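Local coordinates for protein lactate dehydrogenase (Eimeria maxima, PDB 6CT6) that probably interconverts pyruvate and lactate with the NADH/NAD+ pair, and here holds NADH together with the pyruvate analogue oxamate, at residues 27-32 with 55-60; 9-14 with 33-38; 278-283 with 311-316; 124-129 with 149-154; 260-265 with 289-294. One frame throughout, in Å; residues are numbered along the deposited sequence.

Interaction 1 (27-32 with 55-60); sequences LCSLKE and HNSSVV
Ser29 meets Asn56 and Ser57 through a single atom, its OG, which lies at the middle of a small polar cluster between two helices. Ser29 OG and Ser57 OG are hydrogen-bonded at 2.8 Å, and Asn56 ND2 donates to Ser29 OG over 3.0 Å. The serine oxygen sits within a few degrees of the Asn56 amide plane, and the N-H...O angle of 157° makes the bond fairly straight. Ser29 reaches this place because OG is turned anti to the backbone N (chi1 176°), on the side of the neighbouring helix. Leu30 lies across the ends of Asn56 and Val60, its side chain at about a right angle to each: CD2 is 3.9 Å from Asn56 ND2 and makes an apolar contact with Val60 CG1 at 4.2 Å. The two helices, 19-31 and 45-59, belong to the Rossmann-type NAD-binding domain and run roughly parallel, their segment axes 9.2 Å apart and inclined by 27°. Glu32 ends the first helix in a Schellman motif, and Val60 follows the end of the second. A water donates to Val60 O at 2.9 Å and, weakly, to Glu32 OE2, spanning the two helix ends. The other end of the Asn56 amide is held across the dimer interface, where OD1 pairs with Thr248 OG1 of the second subunit, a pairing that, with the bond to Ser29, would hold the amide's rotation. Farther out, Ser57 OG is also hydrogen-bonded to Ile64 O, while Asn62 ND2 bonds Ser29 O.

Interaction 2 (9-14 with 33-38); sequences RPKIAL and LGDVVL
Leu14 and Ile12 pack tightly against segment 33-38, where strands 11-15 and 35-39 lie side by side in parallel. Ile12 N bonds Asp35 O, Val37 N bonds Ile12 O, and Leu14 N bonds Val37 O, each at 2.9 to 3.0 Å. On the face carrying Ile12 and Leu14, Leu14 CD1 touches Val36 CG1 at 3.7 Å and Leu38 CD2 at 3.9 Å, while Ile12 CD1 comes within 3.9 Å of Leu33 CG. Helix 19-31, the crossover connection of this beta-alpha-beta unit, covers that face through Met24, Ala25 and Cys28. On the other face Ala13 CB meets Val37 CG1 at 3.7 Å.

Toward the start of the strands the pairing slackens: Asp35 N reaches Pro10 O only by a weak, bent bond (128°). Pro10 and Arg9 are partly exposed here, and a salt bridge takes over. Arg9 NH1 donates to Asp35 OD1 at 2.9 Å, on the syn lone pair and in the guanidinium plane, with guanidinium and carboxylate planes 82° apart. The Arg9 chain, extended from CG to NE, carries the group over to Asp35. Arg9 NH1 also bonds Gly63 O, and Asp35 OD1 accepts from Thr65 N, with Asn7 ND2 on OD2. A buried carboxylate with this many donors is probably kept ionised.

Interaction 3 (278-283 with 311-316); sequences NNHYLG and GSIDEV
His280 and Leu282 press on one side of helix 303-328, against Ile313 and Val316. The imidazole meets the two residues differently: Ile313 CG2 lies at the ring edge, in its plane and 3.8 Å from NE2, whereas Val316 CG1 comes in obliquely, 3.4 Å from ND1. The histidine holds CG between its backbone N and carbonyl carbon (chi1 69°), which lets ND1 reach forward to the next residue and donate to Tyr281 O at 3.0 Å. That acceptor lies close to the imidazole plane, but the donor stands above the carbonyl plane, 43° out of it and on neither lone pair. The bond restrains the rotation of the ring. Leu282 has CG swung to the far side of its backbone N (chi1 -167°), and the leucine and Ile313 side chains cross at about a right angle, Leu282 CD2 4.0 Å from Ile313 CG1. Its other methyl, CD1, lies 4.2 Å from Ser312 CB and 4.4 Å from Val316 CG2. In the C-terminal alpha/beta domain this contact lays the long final helix against the beginning of strand 281-289. Just before it, Asn279 and His280 both face Leu271 of strand 263-272 in a G1 beta bulge, where the chain turns its corner. Val316 points both branches into the contact: CG1 is anti to the backbone N, meets the imidazole and is also the branch nearer Tyr281 O, at 4.0 Å; CG2 is turned to Leu282 CD1. Val277 touches both Leu282 and Ile313, while His280 also packs on Leu317 and Gln320 of the helix. Ser312 turns its hydroxyl to Asn190 O and Val186 N.

Interaction 4 (124-129 with 149-154); sequences NAFIIN and KHMICG
Strands 126-129 and 152-155 are the two strands of a beta-alpha-beta unit, joined by helix 134-145, in the NAD-binding domain. Their parallel pairing is held by Ile127 N to Met151 O (3.0 Å), Cys153 N to Ile127 O (3.0 Å) and Asn129 N to Cys153 O (2.9 Å). On one face Ile127 CG2 packs on Ile152 CD1 at 3.8 Å, the two side chains crossing at a slant; Val138 of the connecting helix lies on Ile152.

The other face carries Ile128 and Cys153, and the Phe126 ring reaches across to Cys153. Phe126 has CG anti to the backbone N (chi1 -175°), which leads the ring toward the second strand. His150 O stands at the ring edge, while Cys153 SG approaches obliquely, 4.0 Å from Phe126 CZ and 56° off the ring normal, a sulfur-aromatic contact. Tyr257 of helix 244-259 stacks on the phenyl ring, and Met253 of that helix touches Cys153. Met151, bent at its second and third torsions, curls its CE back to the loop before strand 126-129, 3.6 Å from Asn124 O and 3.8 Å from Ala125 O. At the far end the Asn129 amide is tied by ND2 to Thr131 O, and its side chain comes about 7 Å from the bound NADH. Such parallel strands with a helical crossover, ending close to the dinucleotide, are characteristic of the Rossmann fold.

Interaction 5 (260-265 with 289-294); sequences DKKRLF and GGKGIE
Asp260, Lys262, Lys291 and Glu294 form a salt-bridge network at the surface of the C-terminal domain, where the end of helix 244-259 faces a type I beta turn, Gly289 to Gly292, at the end of strand 281-289. Asp260 terminates the helix in a Schellman motif. Its carboxylate, with CG anti to the backbone N (chi1 -172°), reaches over to the turn, and OD1 accepts the Gly290 N-H at 2.9 Å in an almost straight bond (177°), from above the carboxylate plane. The same oxygen takes Lys262 NZ at 2.8 Å on its syn lone pair, so two donors grip OD1. Lys262 NZ therefore lies between two acids: it also donates to the syn lone pair of Glu294 OE1 at 3.0 Å, the lysine and glutamate side chains crossing at about a right angle. The lysine is extended up to CE and bends only at its last torsion (chi4 -60°), bringing NZ in between them. This ammonium probably offsets the like charges of Asp260 OD1 and Glu294 OE2, which are 3.6 Å apart. In the turn Gly289 and Gly292 pair through both N-H and C=O groups; the backbone angles of Gly292 call for glycine. Arg263 bonds Ile288 through the backbone, in the pairing of strands 263-272 and 281-289. Glu294 reaches back over the turn with an extended chain beyond CG, and its OE2 receives the Lys291 N-H on the anti lone pair at 3.1 Å, while Lys291 NZ adds a weak bond to that oxygen at 3.2 Å.

Overall arrangement
From the N terminus, interaction 2 pairs the first two strands and closes the loop over helix 19-31; interaction 1 crosses it along the chain and joins that helix to helix 45-59. The two touch at Cys28, which packs on Val36 and Ile12. Interaction 4 follows in series and closes another beta-alpha-beta loop of the same sheet. Interactions 5 and 3 cross in the C-terminal domain: interaction 5 ties the end of helix 244-259 to the turn at 289-292, interaction 3 lays strand 281-289 on helix 303-328. His150 O with Ile293 N links interactions 4 and 5, and Tyr281 packs on Ile152 between interactions 3 and 4. Interactions 1 and 3 lie about 38 Å apart between centres.

Interaction 1 (27-32 with 55-60)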
# COMPACT_ATOMS: atom_id res chain seq x y z
N LEU B 27 -1.05 5.67 2.75
CA LEU B 27 -0.76 5.95 4.15
C LEU B 27 -1.46 7.23 4.63
O LEU B 27 -1.93 7.29 5.77
CB LEU B 27 0.75 6.06 4.36
CG LEU B 27 1.51 4.73 4.34
CD1 LEU B 27 2.99 4.98 4.10
CD2 LEU B 27 1.30 3.98 5.65
N CYS B 28 -1.51 8.25 3.77
CA CYS B 28 -2.20 9.49 4.14
C CYS B 28 -3.68 9.24 4.39
O CYS B 28 -4.25 9.74 5.37
CB CYS B 28 -2.00 10.54 3.05
SG CYS B 28 -0.31 11.20 2.96
N SER B 29 -4.31 8.46 3.52
CA SER B 29 -5.71 8.09 3.71
C SER B 29 -5.90 7.37 5.04
O SER B 29 -6.78 7.72 5.84
CB SER B 29 -6.17 7.21 2.55
OG SER B 29 -7.50 6.74 2.74
N LEU B 30 -5.08 6.35 5.31
CA LEU B 30 -5.24 5.54 6.51
C LEU B 30 -4.94 6.33 7.77
O LEU B 30 -5.61 6.15 8.80
CB LEU B 30 -4.32 4.31 6.43
CG LEU B 30 -4.60 3.28 5.33
CD1 LEU B 30 -3.44 2.30 5.23
CD2 LEU B 30 -5.90 2.53 5.60
N LYS B 31 -3.94 7.22 7.73
CA LYS B 31 -3.53 7.97 8.91
C LYS B 31 -4.28 9.28 9.09
O LYS B 31 -4.10 9.94 10.11
CB LYS B 31 -2.02 8.27 8.85
CG LYS B 31 -1.12 7.04 8.93
CD LYS B 31 0.34 7.39 8.69
CE LYS B 31 1.00 8.05 9.90
NZ LYS B 31 1.18 7.11 11.03
N GLU B 32 -5.13 9.66 8.13
CA GLU B 32 -5.77 10.98 8.14
C GLU B 32 -4.73 12.08 8.31
O GLU B 32 -4.92 13.03 9.07
CB GLU B 32 -6.83 11.08 9.23
CG GLU B 32 -7.95 10.07 9.12
CD GLU B 32 -8.95 10.20 10.24
OE1 GLU B 32 -9.41 11.33 10.50
OE2 GLU B 32 -9.27 9.17 10.88
N HIS B 55 -12.22 6.19 -2.42
CA HIS B 55 -13.04 5.07 -1.95
C HIS B 55 -12.45 4.47 -0.68
O HIS B 55 -13.19 4.16 0.27
CB HIS B 55 -13.15 4.01 -3.04
CG HIS B 55 -13.74 4.51 -4.32
ND1 HIS B 55 -13.59 3.84 -5.51
CD2 HIS B 55 -14.49 5.60 -4.59
CE1 HIS B 55 -14.22 4.51 -6.47
NE2 HIS B 55 -14.77 5.58 -5.93
N ASN B 56 -11.13 4.30 -0.63
CA ASN B 56 -10.50 3.71 0.55
C ASN B 56 -10.80 4.52 1.80
O ASN B 56 -11.14 3.96 2.85
CB ASN B 56 -8.99 3.60 0.34
CG ASN B 56 -8.30 2.92 1.50
OD1 ASN B 56 -8.34 1.70 1.64
ND2 ASN B 56 -7.67 3.72 2.36
N SER B 57 -10.68 5.85 1.71
CA SER B 57 -11.01 6.70 2.84
C SER B 57 -12.40 6.37 3.38
O SER B 57 -12.60 6.25 4.60
CB SER B 57 -10.93 8.17 2.44
OG SER B 57 -9.58 8.60 2.29
N SER B 58 -13.37 6.20 2.48
CA SER B 58 -14.72 5.85 2.89
C SER B 58 -14.75 4.47 3.55
O SER B 58 -15.49 4.26 4.52
CB SER B 58 -15.66 5.90 1.68
OG SER B 58 -16.98 5.54 2.03
N VAL B 59 -13.97 3.52 3.03
CA VAL B 59 -13.88 2.20 3.66
C VAL B 59 -13.52 2.34 5.13
O VAL B 59 -14.06 1.63 5.99
CB VAL B 59 -12.87 1.31 2.91
CG1 VAL B 59 -12.67 -0.02 3.66
CG2 VAL B 59 -13.30 1.05 1.47
N VAL B 60 -12.61 3.26 5.45
CA VAL B 60 -12.16 3.44 6.83
C VAL B 60 -12.81 4.66 7.49
O VAL B 60 -12.31 5.16 8.50
CB VAL B 60 -10.62 3.52 6.92
CG1 VAL B 60 -9.99 2.23 6.44
CG2 VAL B 60 -10.08 4.71 6.14
O HOH W 1 -9.83 6.25 9.41

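Interaction 2 (9-14 with 33-38)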
# COMPACT_ATOMS: atom_id res chain seq x y z
N ARG B 9 -6.85 21.13 6.72
CA ARG B 9 -5.95 19.99 6.70
C ARG B 9 -4.61 20.35 6.04
O ARG B 9 -4.55 21.25 5.20
CB ARG B 9 -6.58 18.82 5.95
CG ARG B 9 -7.94 18.39 6.47
CD ARG B 9 -8.51 17.28 5.60
NE ARG B 9 -9.87 16.92 6.00
CZ ARG B 9 -10.74 16.27 5.22
NH1 ARG B 9 -10.40 15.91 3.99
NH2 ARG B 9 -11.95 15.99 5.67
N PRO B 10 -3.53 19.65 6.40
CA PRO B 10 -2.30 19.78 5.62
C PRO B 10 -2.53 19.34 4.19
O PRO B 10 -3.40 18.52 3.90
CB PRO B 10 -1.32 18.84 6.34
CG PRO B 10 -1.90 18.62 7.69
CD PRO B 10 -3.38 18.70 7.51
N LYS B 11 -1.73 19.89 3.28
CA LYS B 11 -1.79 19.55 1.86
C LYS B 11 -0.46 18.89 1.48
O LYS B 11 0.59 19.54 1.51
CB LYS B 11 -2.07 20.79 1.02
CG LYS B 11 -3.31 21.58 1.48
CD LYS B 11 -4.56 20.70 1.55
CE LYS B 11 -5.78 21.43 2.10
NZ LYS B 11 -5.47 22.64 2.91
N ILE B 12 -0.52 17.61 1.13
CA ILE B 12 0.65 16.79 0.83
C ILE B 12 0.69 16.54 -0.67
O ILE B 12 -0.24 15.94 -1.22
CB ILE B 12 0.62 15.47 1.62
CG1 ILE B 12 0.52 15.74 3.12
CG2 ILE B 12 1.85 14.62 1.29
CD1 ILE B 12 -0.12 14.61 3.89
N ALA B 13 1.75 16.99 -1.32
CA ALA B 13 1.91 16.84 -2.77
C ALA B 13 2.92 15.74 -3.06
O ALA B 13 4.08 15.83 -2.67
CB ALA B 13 2.35 18.16 -3.41
N LEU B 14 2.47 14.70 -3.77
CA LEU B 14 3.31 13.57 -4.14
C LEU B 14 3.67 13.72 -5.62
O LEU B 14 2.84 13.50 -6.50
CB LEU B 14 2.60 12.26 -3.85
CG LEU B 14 2.10 12.09 -2.41
CD1 LEU B 14 1.48 10.71 -2.19
CD2 LEU B 14 3.20 12.35 -1.38
N LEU B 33 -3.61 11.94 7.60
CA LEU B 33 -2.52 12.88 7.77
C LEU B 33 -2.80 14.21 7.08
O LEU B 33 -2.38 15.26 7.57
CB LEU B 33 -1.22 12.27 7.24
CG LEU B 33 0.04 13.10 7.46
CD1 LEU B 33 0.25 13.40 8.94
CD2 LEU B 33 1.24 12.36 6.89
N GLY B 34 -3.53 14.17 5.97
CA GLY B 34 -3.86 15.37 5.24
C GLY B 34 -4.38 15.00 3.87
O GLY B 34 -4.35 13.84 3.46
N ASP B 35 -4.89 16.01 3.17
CA ASP B 35 -5.30 15.80 1.79
C ASP B 35 -4.06 15.66 0.90
O ASP B 35 -2.98 16.17 1.22
CB ASP B 35 -6.18 16.96 1.31
CG ASP B 35 -7.59 16.88 1.87
OD1 ASP B 35 -7.98 15.81 2.39
OD2 ASP B 35 -8.32 17.89 1.77
N VAL B 36 -4.23 14.95 -0.21
CA VAL B 36 -3.12 14.50 -1.04
C VAL B 36 -3.42 14.82 -2.50
O VAL B 36 -4.56 14.66 -2.95
CB VAL B 36 -2.87 12.98 -0.88
CG1 VAL B 36 -1.74 12.51 -1.79
CG2 VAL B 36 -2.58 12.63 0.57
N VAL B 37 -2.40 15.25 -3.24
CA VAL B 37 -2.44 15.24 -4.70
C VAL B 37 -1.38 14.28 -5.21
O VAL B 37 -0.20 14.41 -4.88
CB VAL B 37 -2.26 16.65 -5.31
CG1 VAL B 37 -0.92 17.27 -4.93
CG2 VAL B 37 -2.39 16.55 -6.83
N LEU B 38 -1.82 13.32 -6.01
CA LEU B 38 -0.93 12.43 -6.75
C LEU B 38 -0.66 13.06 -8.11
O LEU B 38 -1.55 13.08 -8.97
CB LEU B 38 -1.56 11.05 -6.90
CG LEU B 38 -1.43 10.07 -5.74
CD1 LEU B 38 -2.40 8.92 -5.96
CD2 LEU B 38 -0.01 9.56 -5.63

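Interaction 3 (278-283 with 311-316)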
# COMPACT_ATOMS: atom_id res chain seq x y z
N ASN B 278 31.75 19.07 2.39
CA ASN B 278 31.87 20.45 1.93
C ASN B 278 30.82 20.72 0.85
O ASN B 278 31.02 20.36 -0.31
CB ASN B 278 33.28 20.72 1.43
CG ASN B 278 34.31 20.62 2.54
OD1 ASN B 278 34.21 21.28 3.57
ND2 ASN B 278 35.31 19.76 2.34
N ASN B 279 29.72 21.36 1.25
CA ASN B 279 28.72 21.87 0.31
C ASN B 279 28.08 20.76 -0.52
O ASN B 279 27.92 20.88 -1.73
CB ASN B 279 29.33 22.95 -0.60
CG ASN B 279 28.33 23.51 -1.60
OD1 ASN B 279 27.18 23.79 -1.25
ND2 ASN B 279 28.76 23.66 -2.84
N HIS B 280 27.70 19.66 0.13
CA HIS B 280 26.85 18.68 -0.53
C HIS B 280 26.14 17.85 0.54
O HIS B 280 26.24 18.12 1.74
CB HIS B 280 27.65 17.82 -1.52
CG HIS B 280 28.62 16.87 -0.89
ND1 HIS B 280 28.24 15.66 -0.35
CD2 HIS B 280 29.97 16.93 -0.76
CE1 HIS B 280 29.31 15.02 0.11
NE2 HIS B 280 30.37 15.77 -0.13
N TYR B 281 25.39 16.85 0.08
CA TYR B 281 24.47 16.11 0.93
C TYR B 281 25.06 14.76 1.33
O TYR B 281 25.87 14.17 0.61
CB TYR B 281 23.13 15.90 0.22
CG TYR B 281 22.39 17.19 -0.04
CD1 TYR B 281 21.30 17.56 0.73
CD2 TYR B 281 22.80 18.06 -1.05
CE1 TYR B 281 20.62 18.74 0.50
CE2 TYR B 281 22.13 19.25 -1.28
CZ TYR B 281 21.04 19.58 -0.50
OH TYR B 281 20.37 20.76 -0.73
N LEU B 282 24.64 14.29 2.50
CA LEU B 282 25.09 13.01 3.03
C LEU B 282 24.09 12.54 4.08
O LEU B 282 23.49 13.35 4.79
CB LEU B 282 26.50 13.11 3.63
CG LEU B 282 27.23 11.80 3.94
CD1 LEU B 282 27.68 11.11 2.65
CD2 LEU B 282 28.41 12.05 4.86
N GLY B 283 23.93 11.22 4.17
CA GLY B 283 23.04 10.63 5.16
C GLY B 283 23.57 10.75 6.57
O GLY B 283 24.53 10.06 6.93
N GLY B 311 34.59 6.68 2.06
CA GLY B 311 34.09 5.96 0.90
C GLY B 311 32.75 6.48 0.42
O GLY B 311 32.53 6.65 -0.78
N SER B 312 31.83 6.74 1.36
CA SER B 312 30.55 7.32 0.99
C SER B 312 30.74 8.72 0.40
O SER B 312 30.17 9.04 -0.65
CB SER B 312 29.62 7.38 2.21
OG SER B 312 28.97 6.14 2.42
N ILE B 313 31.54 9.55 1.06
CA ILE B 313 31.74 10.92 0.59
C ILE B 313 32.36 10.92 -0.80
O ILE B 313 32.02 11.75 -1.65
CB ILE B 313 32.58 11.72 1.59
CG1 ILE B 313 31.88 11.77 2.95
CG2 ILE B 313 32.82 13.14 1.08
CD1 ILE B 313 32.68 12.43 4.06
N ASP B 314 33.28 9.99 -1.06
CA ASP B 314 33.90 9.92 -2.39
C ASP B 314 32.88 9.49 -3.44
O ASP B 314 32.89 10.01 -4.56
CB ASP B 314 35.09 8.96 -2.38
CG ASP B 314 36.24 9.47 -1.54
OD1 ASP B 314 36.30 10.69 -1.29
OD2 ASP B 314 37.09 8.65 -1.14
N GLU B 315 31.99 8.56 -3.10
CA GLU B 315 30.96 8.15 -4.05
C GLU B 315 30.09 9.33 -4.46
O GLU B 315 29.74 9.47 -5.64
CB GLU B 315 30.10 7.03 -3.45
CG GLU B 315 29.08 6.45 -4.43
CD GLU B 315 28.40 5.19 -3.91
OE1 GLU B 315 28.98 4.52 -3.03
OE2 GLU B 315 27.29 4.88 -4.38
N VAL B 316 29.74 10.19 -3.51
CA VAL B 316 28.94 11.37 -3.83
C VAL B 316 29.74 12.33 -4.71
O VAL B 316 29.23 12.85 -5.71
CB VAL B 316 28.46 12.07 -2.54
CG1 VAL B 316 27.74 13.38 -2.86
CG2 VAL B 316 27.54 11.14 -1.75

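Interaction 4 (124-129 with 149-154)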
# COMPACT_ATOMS: atom_id res chain seq x y z
N ASN B 124 7.56 27.56 -0.13
CA ASN B 124 7.66 27.48 1.32
C ASN B 124 7.42 26.07 1.85
O ASN B 124 7.36 25.88 3.07
CB ASN B 124 6.68 28.45 1.97
CG ASN B 124 6.96 29.89 1.61
OD1 ASN B 124 8.12 30.29 1.47
ND2 ASN B 124 5.91 30.69 1.47
N ALA B 125 7.28 25.08 0.97
CA ALA B 125 7.02 23.71 1.40
C ALA B 125 8.29 23.05 1.93
O ALA B 125 9.41 23.44 1.60
CB ALA B 125 6.45 22.89 0.24
N PHE B 126 8.08 22.04 2.77
CA PHE B 126 9.14 21.12 3.17
C PHE B 126 9.24 20.01 2.13
O PHE B 126 8.22 19.40 1.78
CB PHE B 126 8.84 20.55 4.56
CG PHE B 126 9.93 19.67 5.11
CD1 PHE B 126 11.13 20.22 5.52
CD2 PHE B 126 9.73 18.31 5.25
CE1 PHE B 126 12.13 19.42 6.05
CE2 PHE B 126 10.73 17.50 5.77
CZ PHE B 126 11.93 18.05 6.17
N ILE B 127 10.45 19.75 1.64
CA ILE B 127 10.65 18.87 0.48
C ILE B 127 11.45 17.65 0.90
O ILE B 127 12.53 17.77 1.50
CB ILE B 127 11.36 19.62 -0.67
CG1 ILE B 127 10.52 20.81 -1.11
CG2 ILE B 127 11.59 18.69 -1.86
CD1 ILE B 127 11.17 22.13 -0.79
N ILE B 128 10.93 16.47 0.57
CA ILE B 128 11.60 15.19 0.79
C ILE B 128 11.79 14.53 -0.57
O ILE B 128 10.81 14.26 -1.27
CB ILE B 128 10.80 14.27 1.71
CG1 ILE B 128 10.53 14.92 3.07
CG2 ILE B 128 11.52 12.93 1.89
CD1 ILE B 128 9.41 14.24 3.86
N ASN B 129 13.04 14.26 -0.94
CA ASN B 129 13.31 13.54 -2.18
C ASN B 129 13.59 12.07 -1.89
O ASN B 129 14.18 11.72 -0.87
CB ASN B 129 14.50 14.13 -2.94
CG ASN B 129 14.74 13.41 -4.26
OD1 ASN B 129 13.91 13.48 -5.17
ND2 ASN B 129 15.86 12.70 -4.36
N LYS B 149 18.22 25.52 2.77
CA LYS B 149 18.87 24.22 2.97
C LYS B 149 18.19 23.40 4.05
O LYS B 149 18.22 22.16 4.00
CB LYS B 149 20.35 24.42 3.31
CG LYS B 149 21.15 25.14 2.24
CD LYS B 149 21.22 24.34 0.95
CE LYS B 149 22.18 24.98 -0.03
NZ LYS B 149 21.82 26.39 -0.31
N HIS B 150 17.61 24.05 5.06
CA HIS B 150 16.95 23.34 6.14
C HIS B 150 15.52 22.93 5.81
O HIS B 150 14.83 22.38 6.68
CB HIS B 150 16.95 24.18 7.42
CG HIS B 150 16.09 25.40 7.34
ND1 HIS B 150 16.52 26.58 6.76
CD2 HIS B 150 14.82 25.63 7.75
CE1 HIS B 150 15.55 27.48 6.83
NE2 HIS B 150 14.51 26.93 7.42
N MET B 151 15.05 23.18 4.58
CA MET B 151 13.70 22.80 4.18
C MET B 151 13.69 21.71 3.11
O MET B 151 12.68 21.52 2.43
CB MET B 151 12.93 24.02 3.68
CG MET B 151 12.58 25.03 4.76
SD MET B 151 11.46 24.38 6.03
CE MET B 151 9.88 24.42 5.20
N ILE B 152 14.80 20.99 2.94
CA ILE B 152 14.86 19.90 1.97
C ILE B 152 15.83 18.85 2.48
O ILE B 152 16.87 19.17 3.07
CB ILE B 152 15.25 20.41 0.56
CG1 ILE B 152 15.26 19.25 -0.44
CG2 ILE B 152 16.60 21.11 0.58
CD1 ILE B 152 15.23 19.70 -1.89
N CYS B 153 15.48 17.59 2.25
CA CYS B 153 16.32 16.46 2.62
C CYS B 153 15.96 15.28 1.72
O CYS B 153 15.00 15.33 0.96
CB CYS B 153 16.16 16.08 4.09
SG CYS B 153 14.51 15.49 4.52
N GLY B 154 16.75 14.22 1.84
CA GLY B 154 16.49 12.98 1.12
C GLY B 154 16.18 11.86 2.09
O GLY B 154 16.80 11.76 3.15

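Interaction 5 (260-265 with 289-294)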
# COMPACT_ATOMS: atom_id res chain seq x y z
N ASP B 260 5.38 18.70 14.18
CA ASP B 260 6.47 19.19 15.03
C ASP B 260 6.86 18.14 16.07
O ASP B 260 6.94 18.42 17.27
CB ASP B 260 6.09 20.51 15.69
CG ASP B 260 7.25 21.14 16.43
OD1 ASP B 260 8.40 21.02 15.96
OD2 ASP B 260 7.01 21.77 17.48
N LYS B 261 7.11 16.92 15.60
CA LYS B 261 7.43 15.82 16.52
C LYS B 261 8.88 15.88 16.99
O LYS B 261 9.19 15.41 18.09
CB LYS B 261 7.17 14.48 15.85
CG LYS B 261 5.71 14.14 15.61
CD LYS B 261 5.58 12.78 14.93
CE LYS B 261 4.56 11.88 15.62
NZ LYS B 261 4.95 11.56 17.02
N LYS B 262 9.78 16.46 16.18
CA LYS B 262 11.20 16.50 16.50
C LYS B 262 11.77 15.10 16.67
O LYS B 262 12.63 14.85 17.52
CB LYS B 262 11.47 17.35 17.75
CG LYS B 262 10.83 18.73 17.68
CD LYS B 262 11.21 19.62 18.86
CE LYS B 262 10.39 20.90 18.88
NZ LYS B 262 10.56 21.72 17.64
N ARG B 263 11.31 14.16 15.84
CA ARG B 263 11.90 12.84 15.82
C ARG B 263 13.23 12.87 15.07
O ARG B 263 13.49 13.75 14.25
CB ARG B 263 10.97 11.82 15.17
CG ARG B 263 10.01 11.15 16.13
CD ARG B 263 9.24 10.03 15.45
NE ARG B 263 10.10 8.91 15.06
CZ ARG B 263 9.65 7.76 14.58
NH1 ARG B 263 8.34 7.56 14.44
NH2 ARG B 263 10.50 6.80 14.25
N LEU B 264 14.06 11.88 15.36
CA LEU B 264 15.39 11.77 14.76
C LEU B 264 15.34 10.79 13.59
O LEU B 264 14.87 9.66 13.73
CB LEU B 264 16.40 11.31 15.80
CG LEU B 264 17.87 11.29 15.38
CD1 LEU B 264 18.75 11.55 16.59
CD2 LEU B 264 18.24 9.97 14.73
N PHE B 265 15.83 11.24 12.43
CA PHE B 265 15.90 10.42 11.23
C PHE B 265 17.28 10.59 10.61
O PHE B 265 17.74 11.72 10.42
CB PHE B 265 14.85 10.83 10.18
CG PHE B 265 13.43 10.76 10.66
CD1 PHE B 265 12.72 9.57 10.61
CD2 PHE B 265 12.79 11.89 11.13
CE1 PHE B 265 11.40 9.51 11.03
CE2 PHE B 265 11.47 11.84 11.56
CZ PHE B 265 10.78 10.65 11.51
N GLY B 289 11.42 18.84 12.68
CA GLY B 289 10.29 19.41 13.37
C GLY B 289 9.59 20.45 12.51
O GLY B 289 9.82 20.51 11.30
N GLY B 290 8.74 21.28 13.12
CA GLY B 290 7.97 22.25 12.37
C GLY B 290 8.80 23.32 11.68
O GLY B 290 8.27 24.02 10.81
N LYS B 291 10.07 23.47 12.05
CA LYS B 291 10.99 24.38 11.38
C LYS B 291 11.91 23.66 10.40
O LYS B 291 12.96 24.19 10.04
CB LYS B 291 11.81 25.16 12.41
CG LYS B 291 10.99 26.04 13.34
CD LYS B 291 11.86 26.77 14.36
CE LYS B 291 12.57 25.82 15.32
NZ LYS B 291 11.65 24.99 16.15
N GLY B 292 11.53 22.46 9.96
CA GLY B 292 12.33 21.72 9.00
C GLY B 292 13.42 20.89 9.64
O GLY B 292 13.20 20.27 10.69
N ILE B 293 14.60 20.87 9.03
CA ILE B 293 15.77 20.21 9.61
C ILE B 293 16.24 21.11 10.75
O ILE B 293 16.94 22.10 10.53
CB ILE B 293 16.89 19.98 8.58
CG1 ILE B 293 16.35 19.34 7.30
CG2 ILE B 293 17.99 19.11 9.18
CD1 ILE B 293 15.71 17.97 7.47
N GLU B 294 15.87 20.77 11.98
CA GLU B 294 16.12 21.66 13.12
C GLU B 294 17.49 21.45 13.74
O GLU B 294 18.05 22.40 14.30
CB GLU B 294 15.03 21.46 14.18
CG GLU B 294 13.67 21.93 13.70
CD GLU B 294 12.60 21.82 14.76
OE1 GLU B 294 12.89 21.30 15.86
OE2 GLU B 294 11.46 22.26 14.50